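Local coordinates for periplasmic sugar-binding domain protein (Pseudomonas fluorescens Pf-5, PDB 3H75), which probably binds carbohydrates as a two-domain periplasmic receptor of the bacterial solute-binding protein 2 family, at residues Leu35-Leu40 against Trp268-Leu273; Glu55-Arg60 against Ile87-Val92; Ala272-Ala277 against Gly321-Gly326. One frame throughout, in Å; residues are numbered along the deposited sequence.

Contact 1 (Leu35-Leu40 against Trp268-Leu273); sequences LDLRIL and WALVAL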
ATOM      1  N   LEU A  35     -18.346   9.747 -11.460  1.00 21.00           N
ATOM      2  CA  LEU A  35     -17.590  10.816 -10.822  1.00 19.48           C
ATOM      3  C   LEU A  35     -16.574  11.400 -11.793  1.00 18.77           C
ATOM      4  O   LEU A  35     -16.060  10.699 -12.669  1.00 19.21           O
ATOM      5  CB  LEU A  35     -16.840  10.292  -9.589  1.00 19.57           C
ATOM      6  CG  LEU A  35     -17.634   9.709  -8.417  1.00 21.32           C
ATOM      7  CD1 LEU A  35     -16.670   9.209  -7.342  1.00 20.36           C
ATOM      8  CD2 LEU A  35     -18.558  10.767  -7.852  1.00 21.39           C
ATOM      9  N   ASP A  36     -16.294  12.688 -11.632  1.00 16.84           N
ATOM     10  CA  ASP A  36     -15.316  13.376 -12.456  1.00 17.55           C
ATOM     11  C   ASP A  36     -14.013  13.334 -11.663  1.00 15.89           C
ATOM     12  O   ASP A  36     -13.843  14.068 -10.693  1.00 15.42           O
ATOM     13  CB  ASP A  36     -15.757  14.823 -12.702  1.00 20.44           C
ATOM     14  CG  ASP A  36     -14.644  15.691 -13.252  1.00 24.43           C
ATOM     15  OD1 ASP A  36     -13.758  15.160 -13.955  1.00 28.39           O
ATOM     16  OD2 ASP A  36     -14.663  16.911 -12.992  1.00 29.36           O
ATOM     17  N   LEU A  37     -13.104  12.457 -12.078  1.00 14.17           N
ATOM     18  CA  LEU A  37     -11.832  12.289 -11.383  1.00 12.88           C
ATOM     19  C   LEU A  37     -10.612  12.752 -12.160  1.00 12.34           C
ATOM     20  O   LEU A  37     -10.470  12.483 -13.355  1.00 14.01           O
ATOM     21  CB  LEU A  37     -11.636  10.816 -11.013  1.00 11.82           C
ATOM     22  CG  LEU A  37     -10.251  10.374 -10.531  1.00 10.97           C
ATOM     23  CD1 LEU A  37      -9.973  10.915  -9.128  1.00 10.91           C
ATOM     24  CD2 LEU A  37     -10.198   8.851 -10.532  1.00 11.81           C
ATOM     25  N   ARG A  38      -9.728  13.446 -11.460  1.00 11.55           N
ATOM     26  CA  ARG A  38      -8.484  13.918 -12.039  1.00 12.30           C
ATOM     27  C   ARG A  38      -7.369  13.477 -11.097  1.00 11.12           C
ATOM     28  O   ARG A  38      -7.439  13.696  -9.889  1.00 11.97           O
ATOM     29  CB  ARG A  38      -8.505  15.439 -12.179  1.00 16.42           C
ATOM     30  CG  ARG A  38      -9.534  15.934 -13.184  1.00 20.93           C
ATOM     31  CD  ARG A  38      -9.532  17.451 -13.277  1.00 26.63           C
ATOM     32  NE  ARG A  38      -8.174  17.978 -13.245  1.00 32.15           N
ATOM     33  CZ  ARG A  38      -7.193  17.577 -14.048  1.00 34.45           C
ATOM     34  NH1 ARG A  38      -7.413  16.640 -14.962  1.00 36.54           N
ATOM     35  NH2 ARG A  38      -5.985  18.101 -13.926  1.00 34.64           N
ATOM     36  N   ILE A  39      -6.352  12.833 -11.656  1.00  9.35           N
ATOM     37  CA  ILE A  39      -5.229  12.355 -10.867  1.00  8.65           C
ATOM     38  C   ILE A  39      -3.960  13.092 -11.265  1.00  9.72           C
ATOM     39  O   ILE A  39      -3.574  13.095 -12.438  1.00 11.30           O
ATOM     40  CB  ILE A  39      -5.011  10.835 -11.066  1.00  8.62           C
ATOM     41  CG1 ILE A  39      -6.232  10.066 -10.558  1.00  7.61           C
ATOM     42  CG2 ILE A  39      -3.752  10.388 -10.328  1.00  8.60           C
ATOM     43  CD1 ILE A  39      -6.180   8.572 -10.822  1.00  9.44           C
ATOM     44  N   LEU A  40      -3.325  13.727 -10.285  1.00  7.70           N
ATOM     45  CA  LEU A  40      -2.089  14.465 -10.515  1.00  7.92           C
ATOM     46  C   LEU A  40      -0.931  13.717  -9.862  1.00  8.31           C
ATOM     47  O   LEU A  40      -0.928  13.507  -8.650  1.00  8.78           O
ATOM     48  CB  LEU A  40      -2.183  15.865  -9.909  1.00 10.03           C
ATOM     49  CG  LEU A  40      -3.363  16.740 -10.338  1.00 10.86           C
ATOM     50  CD1 LEU A  40      -3.276  18.087  -9.628  1.00 10.80           C
ATOM     51  CD2 LEU A  40      -3.342  16.931 -11.845  1.00 11.92           C
ATOM     52  N   TRP A 268     -12.274   2.296  -3.097  1.00  9.15           N
ATOM     53  CA  TRP A 268     -13.215   2.279  -1.983  1.00  9.70           C
ATOM     54  C   TRP A 268     -13.438   3.712  -1.513  1.00 10.78           C
ATOM     55  O   TRP A 268     -14.541   4.084  -1.122  1.00 12.11           O
ATOM     56  CB  TRP A 268     -12.659   1.454  -0.822  1.00 11.09           C
ATOM     57  CG  TRP A 268     -12.182   0.079  -1.184  1.00  9.47           C
ATOM     58  CD1 TRP A 268     -11.152  -0.597  -0.596  1.00 10.23           C
ATOM     59  CD2 TRP A 268     -12.720  -0.803  -2.183  1.00 10.40           C
ATOM     60  NE1 TRP A 268     -11.013  -1.841  -1.161  1.00 10.04           N
ATOM     61  CE2 TRP A 268     -11.961  -1.995  -2.138  1.00  9.95           C
ATOM     62  CE3 TRP A 268     -13.768  -0.704  -3.111  1.00 11.21           C
ATOM     63  CZ2 TRP A 268     -12.213  -3.080  -2.987  1.00 11.21           C
ATOM     64  CZ3 TRP A 268     -14.019  -1.784  -3.954  1.00 10.23           C
ATOM     65  CH2 TRP A 268     -13.242  -2.956  -3.885  1.00 11.39           C
ATOM     66  N   ALA A 269     -12.374   4.511  -1.544  1.00 10.43           N
ATOM     67  CA  ALA A 269     -12.462   5.905  -1.128  1.00 10.64           C
ATOM     68  C   ALA A 269     -13.466   6.652  -2.001  1.00 10.59           C
ATOM     69  O   ALA A 269     -14.234   7.477  -1.506  1.00 10.65           O
ATOM     70  CB  ALA A 269     -11.087   6.573  -1.219  1.00 10.77           C
ATOM     71  N   LEU A 270     -13.466   6.365  -3.299  1.00 11.24           N
ATOM     72  CA  LEU A 270     -14.398   7.045  -4.196  1.00 11.26           C
ATOM     73  C   LEU A 270     -15.838   6.620  -3.926  1.00 13.07           C
ATOM     74  O   LEU A 270     -16.764   7.416  -4.104  1.00 12.66           O
ATOM     75  CB  LEU A 270     -14.011   6.811  -5.661  1.00 12.49           C
ATOM     76  CG  LEU A 270     -12.703   7.522  -6.045  1.00 10.61           C
ATOM     77  CD1 LEU A 270     -12.354   7.253  -7.491  1.00 12.31           C
ATOM     78  CD2 LEU A 270     -12.840   9.016  -5.819  1.00 11.43           C
ATOM     79  N   VAL A 271     -16.036   5.378  -3.491  1.00 12.70           N
ATOM     80  CA  VAL A 271     -17.386   4.926  -3.166  1.00 13.71           C
ATOM     81  C   VAL A 271     -17.854   5.752  -1.970  1.00 14.20           C
ATOM     82  O   VAL A 271     -18.986   6.239  -1.940  1.00 13.44           O
ATOM     83  CB  VAL A 271     -17.425   3.433  -2.767  1.00 13.45           C
ATOM     84  CG1 VAL A 271     -18.815   3.070  -2.248  1.00 14.88           C
ATOM     85  CG2 VAL A 271     -17.070   2.564  -3.961  1.00 13.79           C
ATOM     86  N   ALA A 272     -16.974   5.911  -0.985  1.00 12.87           N
ATOM     87  CA  ALA A 272     -17.302   6.683   0.209  1.00 13.64           C
ATOM     88  C   ALA A 272     -17.576   8.151  -0.120  1.00 14.28           C
ATOM     89  O   ALA A 272     -18.525   8.743   0.406  1.00 15.38           O
ATOM     90  CB  ALA A 272     -16.173   6.575   1.232  1.00 12.96           C
ATOM     91  N   LEU A 273     -16.754   8.743  -0.983  1.00 13.92           N
ATOM     92  CA  LEU A 273     -16.948  10.143  -1.348  1.00 13.64           C
ATOM     93  C   LEU A 273     -18.213  10.302  -2.174  1.00 14.54           C
ATOM     94  O   LEU A 273     -18.938  11.288  -2.032  1.00 14.39           O
ATOM     95  CB  LEU A 273     -15.736  10.679  -2.115  1.00 13.59           C
ATOM     96  CG  LEU A 273     -14.459  10.752  -1.273  1.00 11.20           C
ATOM     97  CD1 LEU A 273     -13.345  11.387  -2.090  1.00 12.76           C
ATOM     98  CD2 LEU A 273     -14.715  11.555  -0.007  1.00 13.45           C
TER
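Leu-270 meets Leu-35 and Leu-37 in a contact without hydrogen bonds, made by leucine side chains and one backbone carbonyl, through which helix 265-277 packs beside the outermost strand 36-41 of a parallel six-stranded sheet. The two strand-side leucines are shared out between the branches of the helix leucine. CD2 of Leu-270 faces CD1 of Leu-35 at 4.1 Å, while its other methyl, CD1, meets CD2 of Leu-37, also at 4.1 Å. Leu-270 thus reaches both residues with a single isobutyl group, lying obliquely across Leu-35 and at about a right angle to Leu-37. With CG of Leu-37 opposite the backbone N (chi1 168°), its CD2 is brought up to the CD1 methyl of the helix leucine.

A second kind of contact joins side chain to helix backbone. CD1 of Leu-35 comes within 3.7 Å of the carbonyl O of Leu-270 and 4.0 Å of its CB, so this methyl rests against the helix main chain as well as against the leucine.

Backbone hydrogen bonding in the strand is directed instead to its neighbour in the sheet, where Asp-36 pairs with Thr-4 and Val-6, and Arg-38 with Val-6 and Phe-8. Around the leucines the apolar layer continues: Met-26 of helix 17-33 touches both Leu-37 and Leu-270, and Leu-270 also lies on Val-6 of the neighbouring strand 5-10 and on Met-67 of strand 65-69 beyond it.

With only leucine side chains and a carbonyl oxygen in touch, the contact rests on shape and on exclusion of water, and it adds to the packing of the helix on the sheet without any directional bond between the two segments.

Contact 2 (Glu55-Arg60 against Ile87-Val92); sequences ELFQGR and IKLFIV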
ATOM      1  N   GLU A  55      -1.849  25.556  -5.693  1.00 16.99           N
ATOM      2  CA  GLU A  55      -2.419  26.183  -6.875  1.00 18.16           C
ATOM      3  C   GLU A  55      -3.885  25.820  -7.107  1.00 18.21           C
ATOM      4  O   GLU A  55      -4.632  26.598  -7.702  1.00 18.52           O
ATOM      5  CB  GLU A  55      -1.552  25.861  -8.097  1.00 19.01           C
ATOM      6  CG  GLU A  55      -0.183  26.552  -8.023  1.00 22.00           C
ATOM      7  CD  GLU A  55       0.731  26.238  -9.194  1.00 24.66           C
ATOM      8  OE1 GLU A  55       0.271  26.298 -10.351  1.00 25.12           O
ATOM      9  OE2 GLU A  55       1.922  25.943  -8.953  1.00 28.04           O
ATOM     10  N   LEU A  56      -4.308  24.655  -6.620  1.00 18.38           N
ATOM     11  CA  LEU A  56      -5.705  24.245  -6.763  1.00 18.47           C
ATOM     12  C   LEU A  56      -6.593  25.156  -5.917  1.00 18.81           C
ATOM     13  O   LEU A  56      -7.674  25.564  -6.346  1.00 18.70           O
ATOM     14  CB  LEU A  56      -5.901  22.795  -6.299  1.00 18.69           C
ATOM     15  CG  LEU A  56      -5.873  21.671  -7.336  1.00 21.34           C
ATOM     16  CD1 LEU A  56      -6.020  20.329  -6.627  1.00 22.49           C
ATOM     17  CD2 LEU A  56      -6.998  21.864  -8.347  1.00 19.46           C
ATOM     18  N   PHE A  57      -6.132  25.465  -4.710  1.00 18.98           N
ATOM     19  CA  PHE A  57      -6.891  26.324  -3.806  1.00 20.97           C
ATOM     20  C   PHE A  57      -6.990  27.759  -4.316  1.00 23.51           C
ATOM     21  O   PHE A  57      -7.971  28.451  -4.046  1.00 23.30           O
ATOM     22  CB  PHE A  57      -6.256  26.335  -2.412  1.00 18.40           C
ATOM     23  CG  PHE A  57      -6.203  24.987  -1.752  1.00 18.67           C
ATOM     24  CD1 PHE A  57      -7.317  24.155  -1.744  1.00 18.43           C
ATOM     25  CD2 PHE A  57      -5.046  24.563  -1.106  1.00 18.17           C
ATOM     26  CE1 PHE A  57      -7.277  22.918  -1.103  1.00 18.61           C
ATOM     27  CE2 PHE A  57      -4.997  23.331  -0.462  1.00 17.26           C
ATOM     28  CZ  PHE A  57      -6.114  22.507  -0.460  1.00 17.03           C
ATOM     29  N   GLN A  58      -5.977  28.203  -5.053  1.00 26.05           N
ATOM     30  CA  GLN A  58      -5.963  29.567  -5.577  1.00 28.83           C
ATOM     31  C   GLN A  58      -6.678  29.707  -6.914  1.00 30.31           C
ATOM     32  O   GLN A  58      -6.980  30.819  -7.347  1.00 32.31           O
ATOM     33  CB  GLN A  58      -4.525  30.059  -5.739  1.00 29.18           C
ATOM     34  CG  GLN A  58      -3.677  29.961  -4.485  1.00 31.54           C
ATOM     35  CD  GLN A  58      -2.274  30.494  -4.702  1.00 32.67           C
ATOM     36  OE1 GLN A  58      -1.861  30.743  -5.834  1.00 35.88           O
ATOM     37  NE2 GLN A  58      -1.529  30.661  -3.616  1.00 32.58           N
ATOM     38  N   GLY A  59      -6.947  28.583  -7.570  1.00 30.93           N
ATOM     39  CA  GLY A  59      -7.608  28.636  -8.861  1.00 33.16           C
ATOM     40  C   GLY A  59      -9.120  28.552  -8.818  1.00 34.49           C
ATOM     41  O   GLY A  59      -9.718  28.376  -7.755  1.00 36.10           O
ATOM     42  N   ARG A  60      -9.739  28.690  -9.986  1.00 36.23           N
ATOM     43  CA  ARG A  60     -11.189  28.616 -10.109  1.00 37.17           C
ATOM     44  C   ARG A  60     -11.586  27.185 -10.445  1.00 36.61           C
ATOM     45  O   ARG A  60     -10.724  26.321 -10.629  1.00 37.10           O
ATOM     46  CB  ARG A  60     -11.678  29.568 -11.205  1.00 39.71           C
ATOM     47  CG  ARG A  60     -11.751  31.029 -10.776  1.00 42.43           C
ATOM     48  CD  ARG A  60     -11.947  31.952 -11.972  1.00 45.12           C
ATOM     49  NE  ARG A  60     -13.050  31.532 -12.833  1.00 47.53           N
ATOM     50  CZ  ARG A  60     -14.325  31.483 -12.456  1.00 48.79           C
ATOM     51  NH1 ARG A  60     -14.672  31.828 -11.224  1.00 49.56           N
ATOM     52  NH2 ARG A  60     -15.255  31.085 -13.316  1.00 49.45           N
ATOM     53  N   ILE A  87     -13.371  23.321  -0.401  1.00 20.02           N
ATOM     54  CA  ILE A  87     -13.107  21.976  -0.893  1.00 18.45           C
ATOM     55  C   ILE A  87     -13.052  21.004   0.276  1.00 16.17           C
ATOM     56  O   ILE A  87     -12.431  21.286   1.301  1.00 15.83           O
ATOM     57  CB  ILE A  87     -11.760  21.900  -1.635  1.00 17.21           C
ATOM     58  CG1 ILE A  87     -11.751  22.893  -2.797  1.00 18.33           C
ATOM     59  CG2 ILE A  87     -11.525  20.478  -2.152  1.00 17.06           C
ATOM     60  CD1 ILE A  87     -10.433  22.943  -3.549  1.00 18.70           C
ATOM     61  N   LYS A  88     -13.718  19.866   0.119  1.00 15.37           N
ATOM     62  CA  LYS A  88     -13.731  18.840   1.152  1.00 14.75           C
ATOM     63  C   LYS A  88     -12.472  18.001   0.969  1.00 14.50           C
ATOM     64  O   LYS A  88     -12.116  17.647  -0.154  1.00 13.66           O
ATOM     65  CB  LYS A  88     -14.980  17.964   1.014  1.00 15.79           C
ATOM     66  CG  LYS A  88     -16.291  18.688   1.322  1.00 19.40           C
ATOM     67  CD  LYS A  88     -17.488  17.778   1.094  1.00 22.07           C
ATOM     68  CE  LYS A  88     -18.792  18.459   1.479  1.00 24.49           C
ATOM     69  NZ  LYS A  88     -19.947  17.531   1.331  1.00 28.42           N
ATOM     70  N   LEU A  89     -11.792  17.694   2.068  1.00 12.57           N
ATOM     71  CA  LEU A  89     -10.566  16.911   1.997  1.00 13.78           C
ATOM     72  C   LEU A  89     -10.740  15.480   2.464  1.00 12.71           C
ATOM     73  O   LEU A  89     -11.520  15.202   3.376  1.00 12.47           O
ATOM     74  CB  LEU A  89      -9.471  17.549   2.850  1.00 15.51           C
ATOM     75  CG  LEU A  89      -9.058  18.992   2.569  1.00 20.48           C
ATOM     76  CD1 LEU A  89      -7.944  19.379   3.530  1.00 22.06           C
ATOM     77  CD2 LEU A  89      -8.600  19.131   1.136  1.00 19.53           C
ATOM     78  N   PHE A  90      -9.995  14.578   1.840  1.00 10.58           N
ATOM     79  CA  PHE A  90     -10.029  13.175   2.214  1.00 11.31           C
ATOM     80  C   PHE A  90      -8.586  12.689   2.260  1.00  9.99           C
ATOM     81  O   PHE A  90      -7.885  12.695   1.246  1.00  9.57           O
ATOM     82  CB  PHE A  90     -10.834  12.361   1.207  1.00 12.09           C
ATOM     83  CG  PHE A  90     -11.364  11.078   1.771  1.00 13.04           C
ATOM     84  CD1 PHE A  90     -12.238  11.097   2.851  1.00 12.13           C
ATOM     85  CD2 PHE A  90     -10.976   9.853   1.240  1.00 13.69           C
ATOM     86  CE1 PHE A  90     -12.722   9.910   3.405  1.00 14.76           C
ATOM     87  CE2 PHE A  90     -11.449   8.662   1.783  1.00 15.77           C
ATOM     88  CZ  PHE A  90     -12.326   8.691   2.872  1.00 14.44           C
ATOM     89  N   ILE A  91      -8.153  12.287   3.451  1.00  9.50           N
ATOM     90  CA  ILE A  91      -6.791  11.810   3.697  1.00 11.13           C
ATOM     91  C   ILE A  91      -6.762  10.287   3.659  1.00 11.84           C
ATOM     92  O   ILE A  91      -7.513   9.629   4.378  1.00 11.76           O
ATOM     93  CB  ILE A  91      -6.306  12.276   5.086  1.00 15.16           C
ATOM     94  CG1 ILE A  91      -6.477  13.790   5.216  1.00 18.13           C
ATOM     95  CG2 ILE A  91      -4.860  11.861   5.303  1.00 16.36           C
ATOM     96  CD1 ILE A  91      -5.719  14.588   4.186  1.00 20.13           C
ATOM     97  N   VAL A  92      -5.885   9.718   2.839  1.00 10.91           N
ATOM     98  CA  VAL A  92      -5.844   8.269   2.731  1.00 13.21           C
ATOM     99  C   VAL A  92      -4.526   7.582   3.035  1.00 15.12           C
ATOM    100  O   VAL A  92      -3.473   8.218   3.148  1.00 14.25           O
ATOM    101  CB  VAL A  92      -6.294   7.809   1.325  1.00 12.93           C
ATOM    102  CG1 VAL A  92      -7.713   8.275   1.061  1.00 14.13           C
ATOM    103  CG2 VAL A  92      -5.339   8.354   0.264  1.00 13.44           C
TER
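The ring of Phe-57 meets Ile-87 and Leu-89 at its edge, near the ring plane; neither lies over a face. This is helix-on-sheet packing in a Rossmann-like alpha/beta lobe, as in periplasmic binding proteins: Phe-57 belongs to the last turn of helix 46-58, Ile-87 just precedes the parallel strand 88-93, and Leu-89 lies in it. Residues of the neighbouring elements add to the surroundings of the ring, with Leu-66 on strand 65-69 and Leu-81 and Ser-82 on helix 74-82 all touching it.

The closer approach is made by the end of Ile-87. Its CD1 methyl lies 3.8 Å from CD1 of Phe-57 and 4.0 Å from CE1, so it sits against the CD1-CE1 edge. CD1 of Ile-87 stands anti to its own CA (chi2 177°), which extends the side chain and lets the terminal methyl reach the ring.

Leu-89, two residues on, turns its side chain to the same face of the sheet and also packs on Leu-79 and Leu-66. Between them Lys-88 points the other way, where its NZ forms a salt bridge with Asp-276. The ring is therefore bordered at two points along its rim, the second a looser one: CZ of Phe-57 is 4.5 Å from the CD2 methyl of Leu-89.

Contact 3 (Ala272-Ala277 against Gly321-Gly326); sequences ALHDDA and GLSAQG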
ATOM      1  N   ALA A 272     -16.974   5.911  -0.985  1.00 12.87           N
ATOM      2  CA  ALA A 272     -17.302   6.683   0.209  1.00 13.64           C
ATOM      3  C   ALA A 272     -17.576   8.151  -0.120  1.00 14.28           C
ATOM      4  O   ALA A 272     -18.525   8.743   0.406  1.00 15.38           O
ATOM      5  CB  ALA A 272     -16.173   6.575   1.232  1.00 12.96           C
ATOM      6  N   LEU A 273     -16.754   8.743  -0.983  1.00 13.92           N
ATOM      7  CA  LEU A 273     -16.948  10.143  -1.348  1.00 13.64           C
ATOM      8  C   LEU A 273     -18.213  10.302  -2.174  1.00 14.54           C
ATOM      9  O   LEU A 273     -18.938  11.288  -2.032  1.00 14.39           O
ATOM     10  CB  LEU A 273     -15.736  10.679  -2.115  1.00 13.59           C
ATOM     11  CG  LEU A 273     -14.459  10.752  -1.273  1.00 11.20           C
ATOM     12  CD1 LEU A 273     -13.345  11.387  -2.090  1.00 12.76           C
ATOM     13  CD2 LEU A 273     -14.715  11.555  -0.007  1.00 13.45           C
ATOM     14  N   HIS A 274     -18.472   9.333  -3.043  1.00 15.84           N
ATOM     15  CA  HIS A 274     -19.674   9.348  -3.868  1.00 17.49           C
ATOM     16  C   HIS A 274     -20.886   9.413  -2.944  1.00 18.16           C
ATOM     17  O   HIS A 274     -21.814  10.192  -3.166  1.00 18.14           O
ATOM     18  CB  HIS A 274     -19.719   8.079  -4.728  1.00 18.43           C
ATOM     19  CG  HIS A 274     -21.057   7.797  -5.338  1.00 21.22           C
ATOM     20  ND1 HIS A 274     -22.086   7.211  -4.636  1.00 20.86           N
ATOM     21  CD2 HIS A 274     -21.526   8.001  -6.594  1.00 21.30           C
ATOM     22  CE1 HIS A 274     -23.132   7.061  -5.432  1.00 20.98           C
ATOM     23  NE2 HIS A 274     -22.818   7.532  -6.624  1.00 22.74           N
ATOM     24  N   ASP A 275     -20.863   8.599  -1.896  1.00 17.84           N
ATOM     25  CA  ASP A 275     -21.964   8.568  -0.946  1.00 17.98           C
ATOM     26  C   ASP A 275     -22.025   9.828  -0.095  1.00 18.21           C
ATOM     27  O   ASP A 275     -23.109  10.304   0.230  1.00 18.25           O
ATOM     28  CB  ASP A 275     -21.862   7.323  -0.060  1.00 18.15           C
ATOM     29  CG  ASP A 275     -22.243   6.052  -0.801  1.00 17.50           C
ATOM     30  OD1 ASP A 275     -22.595   6.142  -1.995  1.00 19.50           O
ATOM     31  OD2 ASP A 275     -22.196   4.964  -0.190  1.00 16.91           O
ATOM     32  N   ASP A 276     -20.869  10.383   0.259  1.00 15.81           N
ATOM     33  CA  ASP A 276     -20.861  11.603   1.058  1.00 16.74           C
ATOM     34  C   ASP A 276     -21.564  12.726   0.305  1.00 15.85           C
ATOM     35  O   ASP A 276     -22.319  13.503   0.892  1.00 15.39           O
ATOM     36  CB  ASP A 276     -19.436  12.052   1.375  1.00 16.59           C
ATOM     37  CG  ASP A 276     -19.403  13.355   2.155  1.00 17.57           C
ATOM     38  OD1 ASP A 276     -19.741  13.341   3.356  1.00 19.03           O
ATOM     39  OD2 ASP A 276     -19.058  14.399   1.562  1.00 15.05           O
ATOM     40  N   ALA A 277     -21.309  12.811  -0.999  1.00 15.82           N
ATOM     41  CA  ALA A 277     -21.911  13.842  -1.830  1.00 17.37           C
ATOM     42  C   ALA A 277     -23.423  13.675  -1.884  1.00 18.91           C
ATOM     43  O   ALA A 277     -24.150  14.643  -2.091  1.00 18.45           O
ATOM     44  CB  ALA A 277     -21.327  13.792  -3.239  1.00 19.20           C
ATOM     45  N   GLY A 321     -22.764  -0.764  -7.036  1.00 23.86           N
ATOM     46  CA  GLY A 321     -23.437  -1.710  -6.165  1.00 23.80           C
ATOM     47  C   GLY A 321     -22.967  -1.631  -4.723  1.00 23.56           C
ATOM     48  O   GLY A 321     -23.655  -2.087  -3.811  1.00 22.71           O
ATOM     49  N   LEU A 322     -21.790  -1.051  -4.511  1.00 22.03           N
ATOM     50  CA  LEU A 322     -21.242  -0.914  -3.168  1.00 21.84           C
ATOM     51  C   LEU A 322     -21.803   0.319  -2.474  1.00 21.39           C
ATOM     52  O   LEU A 322     -21.715   0.452  -1.256  1.00 21.00           O
ATOM     53  CB  LEU A 322     -19.716  -0.823  -3.223  1.00 21.65           C
ATOM     54  CG  LEU A 322     -19.000  -2.077  -3.725  1.00 21.43           C
ATOM     55  CD1 LEU A 322     -17.507  -1.816  -3.797  1.00 20.30           C
ATOM     56  CD2 LEU A 322     -19.291  -3.241  -2.792  1.00 22.36           C
ATOM     57  N   SER A 323     -22.374   1.227  -3.257  1.00 22.27           N
ATOM     58  CA  SER A 323     -22.953   2.443  -2.700  1.00 22.97           C
ATOM     59  C   SER A 323     -24.062   2.099  -1.717  1.00 24.73           C
ATOM     60  O   SER A 323     -24.807   1.140  -1.918  1.00 25.07           O
ATOM     61  CB  SER A 323     -23.519   3.322  -3.816  1.00 23.20           C
ATOM     62  OG  SER A 323     -24.185   4.448  -3.273  1.00 21.80           O
ATOM     63  N   ALA A 324     -24.162   2.884  -0.649  1.00 25.07           N
ATOM     64  CA  ALA A 324     -25.186   2.661   0.361  1.00 27.21           C
ATOM     65  C   ALA A 324     -26.530   3.207  -0.114  1.00 28.11           C
ATOM     66  O   ALA A 324     -27.538   3.080   0.578  1.00 29.07           O
ATOM     67  CB  ALA A 324     -24.780   3.329   1.667  1.00 26.88           C
ATOM     68  N   GLN A 325     -26.540   3.806  -1.302  1.00 29.94           N
ATOM     69  CA  GLN A 325     -27.761   4.373  -1.868  1.00 31.51           C
ATOM     70  C   GLN A 325     -28.830   3.304  -2.073  1.00 32.59           C
ATOM     71  O   GLN A 325     -28.597   2.301  -2.753  1.00 32.45           O
ATOM     72  CB  GLN A 325     -27.462   5.051  -3.207  1.00 32.40           C
ATOM     73  CG  GLN A 325     -28.660   5.753  -3.826  1.00 34.85           C
ATOM     74  CD  GLN A 325     -28.403   6.194  -5.253  1.00 36.16           C
ATOM     75  OE1 GLN A 325     -28.219   5.366  -6.147  1.00 37.91           O
ATOM     76  NE2 GLN A 325     -28.385   7.503  -5.476  1.00 36.76           N
ATOM     77  N   GLY A 326     -30.002   3.529  -1.487  1.00 33.33           N
ATOM     78  CA  GLY A 326     -31.100   2.587  -1.617  1.00 34.00           C
ATOM     79  C   GLY A 326     -30.840   1.281  -0.895  1.00 34.91           C
ATOM     80  O   GLY A 326     -31.529   0.285  -1.121  1.00 35.26           O
TER
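Asp-275 reaches from helix 265-277 to Ser-323 and Ala-324, where an ST turn follows the short, weakly bonded helix 319-322. CB of Asp-275 already points to this turn, and CG lies beside the backbone N of its own residue (chi1 -74°), which brings both carboxylate oxygens up to the other segment.

OD1 accepts two hydrogen bonds. One comes from OG of Ser-323 at 2.7 Å, on the syn side; the other comes on the anti side from ND1 of the preceding residue, His-274, at 2.9 Å. The oxygen lies in the plane of the imidazole, at its edge, in a bond that would help to hold the ring in this rotation. CE1 of His-274 also comes to 3.5 Å from OG of Ser-323.

OD2 takes the backbone N of Ala-324 at 2.9 Å in a nearly straight bond (174° at the hydrogen), met on the syn side but well tilted from the carboxylate plane. Its near neighbour CB of Ala-324 is 3.6 Å away, and OH of Tyr-333 hydrogen-bonds to the same oxygen. This buried carboxylate is thus engaged at both oxygens, which would be expected to favour its charged form. With an asparagine here, an NH2 in place of OD2 would probably leave N of Ala-324 without its acceptor, or in place of OD1 leave ND1 of His-274 without one.

The serine hydroxyl, a donor to OD1, also accepts: OG of Ser-323 receives N of Gln-325 at 3.1 Å, closing the ST turn.

From the N terminus, the chain enters contact 1 at 35-40 but completes it only at 268-273, after building the second lobe and returning. Contact 2 lies wholly within that long excursion, closing a short loop between 55-60 and 87-92. Contact 3 starts on the very helix where contact 1 ends, sharing Ala-272 and Leu-273, and closes with the later segment 321-326. Contacts 1 and 2 belong to opposite faces of one parallel sheet, and Phe-90 joins them by packing on Ala-269 and Leu-273. Helix 265-277 thus links sheet and C-terminal segment, with Leu-322 of the latter packed on Trp-268.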